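PDB 2Q01: uronate isomerase, which catalyses the reversible isomerisation of D-glucuronate to D-fructuronate and of D-galacturonate to D-tagaturonate in bacterial sugar acid metabolism. Local coordinates for residues D331-T336 / W387-S392; D66-R71 / W116-H121; K229-A234 / A269-L274; L237-F242 / K297-D302. All coordinates share one frame; numbering follows the deposited sequence. Where two conformers were deposited one is given.

Contact 1: D331-T336 / W387-S392; sequences DIPMRT and WWFHDS
Pro333, on strand 332-333 of a two-stranded antiparallel sheet with 312-313, and Asp331 just before it, meet Trp388 and Phe389 in the loop that joins strand 381-383 to helix 393-407. The aromatic pair projects toward the strand. Asp331 O lies at the edge of the Phe389 ring, near its plane, 3.5 Å from Phe389 CZ. Pro333 packs beside it on the same ring. Its CD stands 3.6 Å from Phe389 CE1, and its CG 3.7 Å from Phe389 CD1. Asp331 CB reaches the far end of the indole, 3.7 Å from Trp388 CH2. The carboxylate plane is nearly perpendicular to the indole, at 89°. OD1 of Asp331 turns to another partner, the backbone N of Asn315, which ties the acid to the chain just after strand 312-313.

Both segments follow strands of the parallel sheet of a TIM barrel. The small sheet comes after strand 305-308, so the contact joins two loops at the C-terminal ends of barrel strands. In this superfamily that end of the barrel generally carries the active site.

Within segment 387-392 the two rings also support each other. Trp388 CD1 sits 3.6 Å above the centre of the Phe389 ring. The Trp388 CG is anti to the backbone N (chi1 -151°), which carries the indole forward to Asp331. Phe389 also packs on Arg71 of helix 67-74 and on Thr406 of a second subunit.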
# COMPACT_ATOMS: atom_id res chain seq x y z
N ASP B 331 -16.46 8.21 -11.20
CA ASP B 331 -15.09 8.72 -11.28
C ASP B 331 -14.17 7.86 -10.41
O ASP B 331 -14.27 7.88 -9.19
CB ASP B 331 -15.01 10.20 -10.87
CG ASP B 331 -16.05 11.08 -11.58
OD1 ASP B 331 -16.51 10.73 -12.69
OD2 ASP B 331 -16.41 12.13 -11.02
N ILE B 332 -13.30 7.11 -11.07
CA ILE B 332 -12.47 6.09 -10.43
C ILE B 332 -11.04 6.61 -10.31
O ILE B 332 -10.53 7.21 -11.23
CB ILE B 332 -12.50 4.75 -11.27
CG1 ILE B 332 -13.92 4.39 -11.73
CG2 ILE B 332 -11.87 3.59 -10.50
CD1 ILE B 332 -14.95 4.09 -10.61
N PRO B 333 -10.40 6.41 -9.13
CA PRO B 333 -8.99 6.80 -8.97
C PRO B 333 -8.02 6.09 -9.90
O PRO B 333 -8.26 4.95 -10.30
CB PRO B 333 -8.69 6.40 -7.52
CG PRO B 333 -9.99 6.37 -6.85
CD PRO B 333 -10.95 5.88 -7.88
N MET B 334 -6.93 6.78 -10.22
CA MET B 334 -5.86 6.23 -11.04
C MET B 334 -4.57 6.20 -10.24
O MET B 334 -4.42 6.96 -9.28
CB MET B 334 -5.62 7.12 -12.27
CG MET B 334 -6.75 7.16 -13.26
SD MET B 334 -6.30 8.09 -14.73
CE MET B 334 -6.36 9.77 -14.14
N ARG B 335 -3.65 5.33 -10.66
CA ARG B 335 -2.29 5.31 -10.15
C ARG B 335 -1.66 6.66 -10.49
O ARG B 335 -1.68 7.08 -11.65
CB ARG B 335 -1.55 4.14 -10.79
CG ARG B 335 -0.03 4.13 -10.64
CD ARG B 335 0.54 2.81 -11.16
NE ARG B 335 -0.07 2.42 -12.43
CZ ARG B 335 -0.10 1.18 -12.91
NH1 ARG B 335 0.45 0.17 -12.24
NH2 ARG B 335 -0.68 0.94 -14.08
N THR B 336 -1.13 7.35 -9.48
CA THR B 336 -0.65 8.73 -9.63
C THR B 336 0.84 8.88 -9.27
O THR B 336 1.34 8.20 -8.37
CB THR B 336 -1.52 9.70 -8.81
OG1 THR B 336 -2.90 9.39 -9.03
CG2 THR B 336 -1.29 11.16 -9.21
N TRP B 387 -8.58 12.01 0.80
CA TRP B 387 -9.60 12.62 -0.04
C TRP B 387 -10.54 11.57 -0.65
O TRP B 387 -10.12 10.45 -0.94
CB TRP B 387 -8.88 13.51 -1.09
CG TRP B 387 -9.69 14.01 -2.26
CD1 TRP B 387 -10.95 14.55 -2.23
CD2 TRP B 387 -9.27 14.07 -3.63
NE1 TRP B 387 -11.35 14.90 -3.49
CE2 TRP B 387 -10.33 14.62 -4.37
CE3 TRP B 387 -8.09 13.71 -4.30
CZ2 TRP B 387 -10.26 14.81 -5.76
CZ3 TRP B 387 -8.02 13.89 -5.68
CH2 TRP B 387 -9.11 14.43 -6.39
N TRP B 388 -11.81 11.95 -0.76
CA TRP B 388 -12.84 11.20 -1.50
C TRP B 388 -13.18 9.85 -0.88
O TRP B 388 -13.91 9.78 0.11
CB TRP B 388 -12.42 11.03 -2.96
CG TRP B 388 -13.54 10.94 -3.96
CD1 TRP B 388 -14.74 10.31 -3.80
CD2 TRP B 388 -13.52 11.46 -5.29
NE1 TRP B 388 -15.49 10.44 -4.95
CE2 TRP B 388 -14.76 11.13 -5.88
CE3 TRP B 388 -12.58 12.18 -6.03
CZ2 TRP B 388 -15.08 11.50 -7.19
CZ3 TRP B 388 -12.90 12.54 -7.33
CH2 TRP B 388 -14.14 12.21 -7.90
N PHE B 389 -12.65 8.79 -1.48
CA PHE B 389 -12.88 7.42 -1.02
C PHE B 389 -12.10 7.13 0.26
O PHE B 389 -12.46 6.23 1.02
CB PHE B 389 -12.48 6.42 -2.11
CG PHE B 389 -13.20 6.62 -3.41
CD1 PHE B 389 -12.60 7.30 -4.47
CD2 PHE B 389 -14.49 6.12 -3.58
CE1 PHE B 389 -13.28 7.49 -5.66
CE2 PHE B 389 -15.17 6.30 -4.78
CZ PHE B 389 -14.57 6.98 -5.82
N HIS B 390 -11.03 7.89 0.47
CA HIS B 390 -10.16 7.72 1.63
C HIS B 390 -10.50 8.71 2.75
O HIS B 390 -9.86 8.73 3.79
CB HIS B 390 -8.70 7.85 1.21
CG HIS B 390 -8.38 7.14 -0.07
ND1 HIS B 390 -8.47 5.77 -0.21
CD2 HIS B 390 -7.96 7.61 -1.27
CE1 HIS B 390 -8.13 5.43 -1.44
NE2 HIS B 390 -7.82 6.53 -2.10
N ASP B 391 -11.53 9.51 2.52
CA ASP B 391 -12.12 10.36 3.54
C ASP B 391 -13.06 9.48 4.39
O ASP B 391 -14.27 9.40 4.15
CB ASP B 391 -12.84 11.54 2.86
CG ASP B 391 -13.68 12.37 3.81
OD1 ASP B 391 -13.30 12.56 4.98
OD2 ASP B 391 -14.75 12.84 3.36
N SER B 392 -12.46 8.81 5.37
CA SER B 392 -13.11 7.72 6.09
C SER B 392 -12.24 7.29 7.28
O SER B 392 -11.03 7.53 7.26
CB SER B 392 -13.31 6.55 5.12
OG SER B 392 -12.07 6.02 4.70

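Contact 2: D66-R71 / W116-H121; sequences DHYLFR and WVWLNH
Tyr68 OH hydrogen-bonds to the backbone oxygen of Trp388. This tethers the phenol end of a ring whose face is turned to Trp118. The contact is a packing of two helices, 67-74 and 114-126, made through two pairs of side chains. Both helices lie in the long connection between parallel strands 37-39 and 165-169 of this TIM-barrel protein.

The first pair is a T-shaped aromatic contact. The edge of the Trp118 six-membered ring points at the face of Tyr68. Centroids of these two rings are 5.9 Å apart and their planes stand at 88°. The leading atom is Trp118 CZ3, which lies above the Tyr68 plane toward the rim and comes within 4.3 Å of Tyr68 CD2. Arg428 makes cation-pi contacts with both rings, so one guanidinium serves the pair.

The second pair is aliphatic. Leu69 and Leu119 reach toward each other tip to tip. Both place CG beside the backbone N and anti to the carbonyl carbon (chi1 -65° and -82°). Phe103 of helix 96-105 touches both leucines. One methyl of Leu119 meets the whole fork of Leu69: Leu119 CD1 is 3.8 Å from Leu69 CD2 and 4.0 Å from Leu69 CD1.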
# COMPACT_ATOMS: atom_id res chain seq x y z
N ASP B 66 -26.41 13.29 -3.50
CA ASP B 66 -25.23 12.64 -2.92
C ASP B 66 -24.81 11.37 -3.67
O ASP B 66 -25.48 10.33 -3.59
CB ASP B 66 -25.43 12.34 -1.43
CG ASP B 66 -24.13 11.99 -0.71
OD1 ASP B 66 -24.20 11.32 0.35
OD2 ASP B 66 -23.04 12.38 -1.18
N HIS B 67 -23.69 11.48 -4.39
CA HIS B 67 -23.19 10.38 -5.22
C HIS B 67 -22.61 9.21 -4.43
O HIS B 67 -22.61 8.09 -4.93
CB HIS B 67 -22.22 10.88 -6.31
CG HIS B 67 -21.02 11.61 -5.79
ND1 HIS B 67 -19.86 10.97 -5.43
CD2 HIS B 67 -20.80 12.93 -5.59
CE1 HIS B 67 -18.97 11.86 -5.02
NE2 HIS B 67 -19.52 13.06 -5.11
N TYR B 68 -22.15 9.46 -3.20
CA TYR B 68 -21.72 8.39 -2.28
C TYR B 68 -22.85 7.40 -2.01
O TYR B 68 -22.61 6.19 -1.88
CB TYR B 68 -21.29 8.98 -0.93
CG TYR B 68 -19.93 9.64 -0.91
CD1 TYR B 68 -19.78 10.98 -1.30
CD2 TYR B 68 -18.80 8.94 -0.48
CE1 TYR B 68 -18.53 11.59 -1.27
CE2 TYR B 68 -17.55 9.55 -0.45
CZ TYR B 68 -17.42 10.88 -0.85
OH TYR B 68 -16.19 11.48 -0.82
N LEU B 69 -24.08 7.91 -1.94
CA LEU B 69 -25.25 7.09 -1.65
C LEU B 69 -25.77 6.33 -2.86
O LEU B 69 -25.89 5.11 -2.79
CB LEU B 69 -26.36 7.93 -1.00
CG LEU B 69 -26.07 8.53 0.38
CD1 LEU B 69 -27.33 9.14 0.96
CD2 LEU B 69 -25.47 7.52 1.36
N PHE B 70 -26.05 7.03 -3.95
CA PHE B 70 -26.62 6.34 -5.11
C PHE B 70 -25.66 5.40 -5.87
O PHE B 70 -26.11 4.48 -6.54
CB PHE B 70 -27.48 7.23 -6.04
CG PHE B 70 -26.75 8.38 -6.70
CD1 PHE B 70 -27.05 9.69 -6.33
CD2 PHE B 70 -25.85 8.17 -7.74
CE1 PHE B 70 -26.42 10.77 -6.95
CE2 PHE B 70 -25.20 9.24 -8.36
CZ PHE B 70 -25.49 10.54 -7.97
N ARG B 71 -24.35 5.62 -5.73
CA ARG B 71 -23.36 4.66 -6.20
C ARG B 71 -23.68 3.26 -5.70
O ARG B 71 -23.94 2.35 -6.49
CB ARG B 71 -21.96 5.08 -5.74
CG ARG B 71 -21.18 5.87 -6.78
CD ARG B 71 -19.80 6.25 -6.27
NE ARG B 71 -19.04 5.08 -5.83
CZ ARG B 71 -18.12 4.47 -6.58
NH1 ARG B 71 -17.48 3.41 -6.10
NH2 ARG B 71 -17.85 4.92 -7.79
N TRP B 116 -22.54 5.28 6.93
CA TRP B 116 -23.28 4.80 8.08
C TRP B 116 -23.06 5.77 9.24
O TRP B 116 -24.01 6.16 9.91
CB TRP B 116 -22.78 3.40 8.47
CG TRP B 116 -23.58 2.70 9.54
CD1 TRP B 116 -24.57 1.79 9.35
CD2 TRP B 116 -23.42 2.84 10.96
NE1 TRP B 116 -25.06 1.35 10.55
CE2 TRP B 116 -24.37 1.98 11.56
CE3 TRP B 116 -22.58 3.60 11.79
CZ2 TRP B 116 -24.50 1.86 12.95
CZ3 TRP B 116 -22.71 3.48 13.17
CH2 TRP B 116 -23.66 2.61 13.74
N VAL B 117 -21.81 6.16 9.44
CA VAL B 117 -21.43 7.09 10.49
C VAL B 117 -22.02 8.49 10.25
O VAL B 117 -22.61 9.07 11.17
CB VAL B 117 -19.89 7.15 10.69
CG1 VAL B 117 -19.51 8.18 11.73
CG2 VAL B 117 -19.33 5.78 11.10
N TRP B 118 -21.89 9.01 9.03
CA TRP B 118 -22.34 10.38 8.72
C TRP B 118 -23.85 10.55 8.76
O TRP B 118 -24.35 11.51 9.33
CB TRP B 118 -21.82 10.87 7.36
CG TRP B 118 -20.33 10.85 7.19
CD1 TRP B 118 -19.39 11.16 8.13
CD2 TRP B 118 -19.62 10.54 5.99
NE1 TRP B 118 -18.13 11.04 7.59
CE2 TRP B 118 -18.24 10.66 6.27
CE3 TRP B 118 -20.02 10.15 4.70
CZ2 TRP B 118 -17.25 10.41 5.32
CZ3 TRP B 118 -19.04 9.90 3.74
CH2 TRP B 118 -17.67 10.03 4.06
N LEU B 119 -24.58 9.62 8.14
CA LEU B 119 -26.03 9.69 8.08
C LEU B 119 -26.70 9.45 9.42
O LEU B 119 -27.70 10.10 9.73
CB LEU B 119 -26.60 8.72 7.05
CG LEU B 119 -26.62 9.15 5.58
CD1 LEU B 119 -27.09 7.98 4.75
CD2 LEU B 119 -27.52 10.35 5.37
N ASN B 120 -26.16 8.54 10.22
CA ASN B 120 -26.68 8.31 11.57
C ASN B 120 -26.38 9.46 12.53
O ASN B 120 -27.12 9.67 13.48
CB ASN B 120 -26.22 6.97 12.15
CG ASN B 120 -26.94 5.78 11.50
OD1 ASN B 120 -28.13 5.84 11.20
ND2 ASN B 120 -26.20 4.69 11.30
N HIS B 121 -25.29 10.19 12.27
CA HIS B 121 -25.01 11.45 12.95
C HIS B 121 -26.09 12.47 12.60
O HIS B 121 -26.63 13.13 13.48
CB HIS B 121 -23.61 11.96 12.58
CG HIS B 121 -23.19 13.21 13.31
ND1 HIS B 121 -22.08 13.24 14.13
CD2 HIS B 121 -23.69 14.47 13.30
CE1 HIS B 121 -21.93 14.46 14.62
NE2 HIS B 121 -22.89 15.22 14.14

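Contact 3: K229-A234 / A269-L274; sequences KSYLEA and ALFNSL
The Tyr231 ring carries an atom of Phe271 over one face: Phe271 CE2 sits 3.8 Å above its plane, over the centre. The two rings are tilted by 37°, with centroids 4.9 Å apart. This is an oblique pair, neither a stack nor a T. The touching part of Phe271 is its far end. CE2 of Phe271 is 3.9 Å from Tyr231 CG, and CZ of Phe271 is 3.9 Å from Tyr231 CB. The tip of the phenylalanine thus leans on the root of the tyrosine. Phe271 also meets the ring of Trp228, and His235 makes an edge-to-face contact with Tyr231.

Both side chains leave their helices with CG anti to the backbone N (chi1 165° for Tyr231, 178° for Phe271). In this way each ring extends toward the other helix across a backbone gap of 9.7 Å, measured between Tyr231 CA and Phe271 CA.

Helices 228-244 and 264-276 flank barrel strand 249-252 in the chain, one before it and one after. The centre of the contact lies about 29 Å from the centre of the chain, though both rings are buried. Met291 of helix 281-302 packs on Tyr231.

The phenol is held at its polar end. Tyr231 OH hydrogen-bonds to Val202 O and to His235 NE2, one turn on. In helix 264-276, Ala269 O is gripped twice by Ser273: OG, at 3.0 Å, and the backbone N approach from opposite faces of the carbonyl plane.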
# COMPACT_ATOMS: atom_id res chain seq x y z
N LYS B 229 -1.47 36.11 -24.16
CA LYS B 229 -1.17 37.09 -23.12
C LYS B 229 -2.42 37.67 -22.46
O LYS B 229 -2.39 38.04 -21.28
CB LYS B 229 -0.25 38.19 -23.65
CG LYS B 229 1.24 37.88 -23.47
CD LYS B 229 2.13 38.72 -24.38
CE LYS B 229 2.26 38.09 -25.77
NZ LYS B 229 3.03 38.95 -26.71
N SER B 230 -3.51 37.73 -23.22
CA SER B 230 -4.78 38.22 -22.68
C SER B 230 -5.67 37.10 -22.12
O SER B 230 -6.69 37.38 -21.48
CB SER B 230 -5.52 39.07 -23.71
OG SER B 230 -5.76 38.36 -24.91
N TYR B 231 -5.30 35.85 -22.37
CA TYR B 231 -5.90 34.70 -21.70
C TYR B 231 -5.35 34.66 -20.28
O TYR B 231 -6.08 34.39 -19.32
CB TYR B 231 -5.57 33.41 -22.46
CG TYR B 231 -5.83 32.12 -21.71
CD1 TYR B 231 -7.10 31.53 -21.69
CD2 TYR B 231 -4.79 31.45 -21.04
CE1 TYR B 231 -7.34 30.35 -21.02
CE2 TYR B 231 -5.02 30.27 -20.36
CZ TYR B 231 -6.29 29.72 -20.36
OH TYR B 231 -6.51 28.54 -19.69
N LEU B 232 -4.06 34.96 -20.17
CA LEU B 232 -3.39 35.07 -18.88
C LEU B 232 -3.87 36.28 -18.09
O LEU B 232 -4.03 36.19 -16.87
CB LEU B 232 -1.88 35.12 -19.07
CG LEU B 232 -1.19 33.83 -19.53
CD1 LEU B 232 0.31 34.00 -19.47
CD2 LEU B 232 -1.63 32.64 -18.68
N GLU B 233 -4.11 37.40 -18.77
CA GLU B 233 -4.73 38.58 -18.15
C GLU B 233 -6.14 38.32 -17.65
O GLU B 233 -6.54 38.84 -16.61
CB GLU B 233 -4.74 39.79 -19.08
CG GLU B 233 -3.69 40.84 -18.74
CD GLU B 233 -3.84 41.39 -17.33
OE1 GLU B 233 -4.95 41.82 -16.96
OE2 GLU B 233 -2.83 41.39 -16.58
N ALA B 234 -6.88 37.50 -18.39
CA ALA B 234 -8.23 37.10 -18.01
C ALA B 234 -8.24 36.24 -16.75
O ALA B 234 -9.18 36.31 -15.97
CB ALA B 234 -8.90 36.38 -19.15
N ALA B 269 2.89 29.01 -28.39
CA ALA B 269 2.84 28.05 -29.48
C ALA B 269 1.86 26.92 -29.20
O ALA B 269 1.02 26.61 -30.04
CB ALA B 269 4.23 27.48 -29.75
N LEU B 270 1.99 26.32 -28.02
CA LEU B 270 1.14 25.21 -27.59
C LEU B 270 -0.32 25.64 -27.43
O LEU B 270 -1.23 24.92 -27.82
CB LEU B 270 1.67 24.62 -26.28
CG LEU B 270 0.88 23.56 -25.53
CD1 LEU B 270 0.81 22.28 -26.33
CD2 LEU B 270 1.54 23.32 -24.19
N PHE B 271 -0.51 26.82 -26.85
CA PHE B 271 -1.82 27.43 -26.67
C PHE B 271 -2.53 27.62 -28.02
O PHE B 271 -3.69 27.24 -28.17
CB PHE B 271 -1.69 28.77 -25.93
CG PHE B 271 -2.99 29.49 -25.73
CD1 PHE B 271 -3.25 30.66 -26.43
CD2 PHE B 271 -3.94 29.02 -24.84
CE1 PHE B 271 -4.46 31.34 -26.26
CE2 PHE B 271 -5.14 29.69 -24.66
CZ PHE B 271 -5.40 30.85 -25.36
N ASN B 272 -1.80 28.19 -28.99
CA ASN B 272 -2.33 28.43 -30.33
C ASN B 272 -2.78 27.18 -31.08
O ASN B 272 -3.81 27.20 -31.75
CB ASN B 272 -1.32 29.21 -31.18
CG ASN B 272 -1.15 30.65 -30.72
OD1 ASN B 272 -0.19 31.31 -31.10
ND2 ASN B 272 -2.09 31.15 -29.91
N SER B 273 -2.01 26.09 -30.94
CA SER B 273 -2.36 24.80 -31.54
C SER B 273 -3.69 24.27 -31.04
O SER B 273 -4.47 23.73 -31.81
CB SER B 273 -1.28 23.76 -31.24
OG SER B 273 0.01 24.23 -31.58
N LEU B 274 -3.94 24.44 -29.74
CA LEU B 274 -5.13 23.89 -29.11
C LEU B 274 -6.36 24.73 -29.41
O LEU B 274 -7.44 24.18 -29.67
CB LEU B 274 -4.93 23.72 -27.60
CG LEU B 274 -3.83 22.73 -27.19
CD1 LEU B 274 -3.34 23.05 -25.82
CD2 LEU B 274 -4.33 21.30 -27.23

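Contact 4: L237-F242 / K297-D302; sequences LRRQAF and KMSLDD
Arg239 is the tight centre of this contact, gripped by Asp302 along its NE/NH2 edge and by Ser299 at the NH1/NH2 edge, and pressed on one face by Met298. Asp302 takes the guanidinium side-on in a bidentate salt bridge. Arg239 NE bonds to Asp302 OD1 at 2.9 Å, almost straight (162°). Arg239 NH2 bonds to Asp302 OD2, also at 2.9 Å. Both oxygens use their syn lone pairs, and the two flat groups are only 16° from coplanar. Arg239 NH2 has a second bond, to Ser299 OG at 2.9 Å, in the guanidinium plane. Beside it a water bridges the same edge, accepting from Arg239 NH1 at 3.0 Å and donating to Ser299 OG at 2.8 Å. Met298 CB lies 3.4 Å above the guanidinium plane, toward its rim. A bend at chi3 of Arg239 (72°) turns the group into this site.

The setting is the C-terminal end of helix 281-302, just before barrel strand 305-308. Here it packs against helix 228-244, which leads to the neighbouring parallel strand 249-252. The turn into the strand shares the same polar groups: Asp302 OD2 also accepts from Leu304 N, and Ser299 OG hydrogen-bonds to Leu304 O. The buried positive charge of Arg239 is probably balanced by Asp302.

The solvent side is looser. Gln240 is exposed and its side chain comes no nearer than 4.8 Å to segment 297-302.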
# COMPACT_ATOMS: atom_id res chain seq x y z
N LEU B 237 -7.38 38.78 -13.74
CA LEU B 237 -8.55 39.59 -13.42
C LEU B 237 -9.64 38.78 -12.71
O LEU B 237 -10.31 39.30 -11.81
CB LEU B 237 -9.12 40.25 -14.67
CG LEU B 237 -8.30 41.36 -15.37
CD1 LEU B 237 -9.10 41.93 -16.52
CD2 LEU B 237 -7.87 42.47 -14.41
N ARG B 238 -9.81 37.52 -13.10
CA ARG B 238 -10.80 36.66 -12.46
C ARG B 238 -10.36 36.20 -11.08
O ARG B 238 -11.16 36.15 -10.17
CB ARG B 238 -11.16 35.46 -13.35
CG ARG B 238 -12.03 35.82 -14.56
CD ARG B 238 -13.22 36.65 -14.15
NE ARG B 238 -14.27 35.83 -13.56
CZ ARG B 238 -15.24 36.31 -12.78
NH1 ARG B 238 -16.16 35.49 -12.29
NH2 ARG B 238 -15.28 37.60 -12.48
N ARG B 239 -9.07 35.91 -10.93
CA ARG B 239 -8.50 35.59 -9.63
C ARG B 239 -8.66 36.73 -8.64
O ARG B 239 -9.01 36.49 -7.48
CB ARG B 239 -7.03 35.20 -9.76
CG ARG B 239 -6.83 33.75 -10.14
CD ARG B 239 -5.44 33.51 -10.69
NE ARG B 239 -4.43 33.56 -9.64
CZ ARG B 239 -3.86 32.48 -9.09
NH1 ARG B 239 -4.21 31.26 -9.49
NH2 ARG B 239 -2.95 32.62 -8.15
N GLN B 240 -8.43 37.96 -9.11
CA GLN B 240 -8.63 39.17 -8.30
C GLN B 240 -10.07 39.30 -7.82
O GLN B 240 -10.31 39.63 -6.66
CB GLN B 240 -8.22 40.42 -9.09
CG GLN B 240 -8.08 41.68 -8.24
CD GLN B 240 -7.24 41.46 -6.99
OE1 GLN B 240 -6.07 41.06 -7.06
NE2 GLN B 240 -7.84 41.71 -5.83
N ALA B 241 -11.02 39.03 -8.72
CA ALA B 241 -12.45 39.03 -8.40
C ALA B 241 -12.82 37.99 -7.34
O ALA B 241 -13.73 38.22 -6.55
CB ALA B 241 -13.27 38.80 -9.66
N PHE B 242 -12.12 36.86 -7.34
CA PHE B 242 -12.33 35.80 -6.36
C PHE B 242 -11.78 36.19 -5.00
O PHE B 242 -12.43 35.96 -3.98
CB PHE B 242 -11.70 34.49 -6.84
CG PHE B 242 -12.58 33.68 -7.76
CD1 PHE B 242 -12.93 34.14 -9.02
CD2 PHE B 242 -13.03 32.42 -7.37
CE1 PHE B 242 -13.72 33.38 -9.88
CE2 PHE B 242 -13.83 31.65 -8.22
CZ PHE B 242 -14.18 32.14 -9.47
N LYS B 297 2.89 30.94 -10.64
CA LYS B 297 3.52 32.22 -10.94
C LYS B 297 2.61 33.42 -10.65
O LYS B 297 3.08 34.50 -10.32
CB LYS B 297 3.97 32.25 -12.41
CG LYS B 297 5.22 31.43 -12.70
CD LYS B 297 5.84 31.79 -14.04
CE LYS B 297 5.34 30.88 -15.14
NZ LYS B 297 5.98 31.22 -16.45
N MET B 298 1.30 33.21 -10.80
CA MET B 298 0.31 34.22 -10.44
C MET B 298 0.15 34.29 -8.92
O MET B 298 -0.03 35.38 -8.37
CB MET B 298 -1.05 33.92 -11.08
CG MET B 298 -1.16 34.30 -12.54
SD MET B 298 -2.71 33.74 -13.27
CE MET B 298 -2.25 33.68 -14.99
N SER B 299 0.24 33.13 -8.27
CA SER B 299 0.15 33.01 -6.81
C SER B 299 1.29 33.72 -6.09
O SER B 299 1.14 34.15 -4.95
CB SER B 299 0.12 31.55 -6.40
OG SER B 299 -1.16 30.99 -6.60
N LEU B 300 2.43 33.83 -6.77
CA LEU B 300 3.57 34.61 -6.30
C LEU B 300 3.20 36.08 -6.12
O LEU B 300 3.76 36.77 -5.26
CB LEU B 300 4.70 34.51 -7.31
CG LEU B 300 5.92 33.63 -7.06
CD1 LEU B 300 5.57 32.23 -6.58
CD2 LEU B 300 6.70 33.58 -8.36
N ASP B 301 2.25 36.56 -6.94
CA ASP B 301 1.78 37.94 -6.88
C ASP B 301 0.54 38.14 -6.01
O ASP B 301 0.51 39.06 -5.19
CB ASP B 301 1.53 38.49 -8.29
CG ASP B 301 2.82 38.67 -9.09
OD1 ASP B 301 2.84 38.30 -10.28
OD2 ASP B 301 3.82 39.17 -8.52
N ASP B 302 -0.48 37.29 -6.18
CA ASP B 302 -1.77 37.48 -5.49
C ASP B 302 -2.00 36.64 -4.22
O ASP B 302 -2.99 36.84 -3.51
CB ASP B 302 -2.96 37.39 -6.46
CG ASP B 302 -3.15 36.00 -7.09
OD1 ASP B 302 -3.76 35.94 -8.18
OD2 ASP B 302 -2.73 34.97 -6.52
O HOH W 1 -3.03 29.18 -7.76

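The four contacts fall into two groups. Contacts 1 and 2 touch, with centres about 16 Å apart. His67 packs on Trp388, and Trp118 meets the backbone of Asp391. Both contacts also reach a second subunit. Contacts 3 and 4 share helix 228-244 and have centres about 17 Å apart; Met298 CE lies 3.6 Å from Leu232 O. No other subunit touches their segments. Contact 1 lies at the C-terminal end of the barrel strands, where the active site of this superfamily generally sits. Contacts 3 and 4 are about 32 and 29 Å from it, centre to centre. Its Phe389 side chain is about 13 Å from a bound potassium ion.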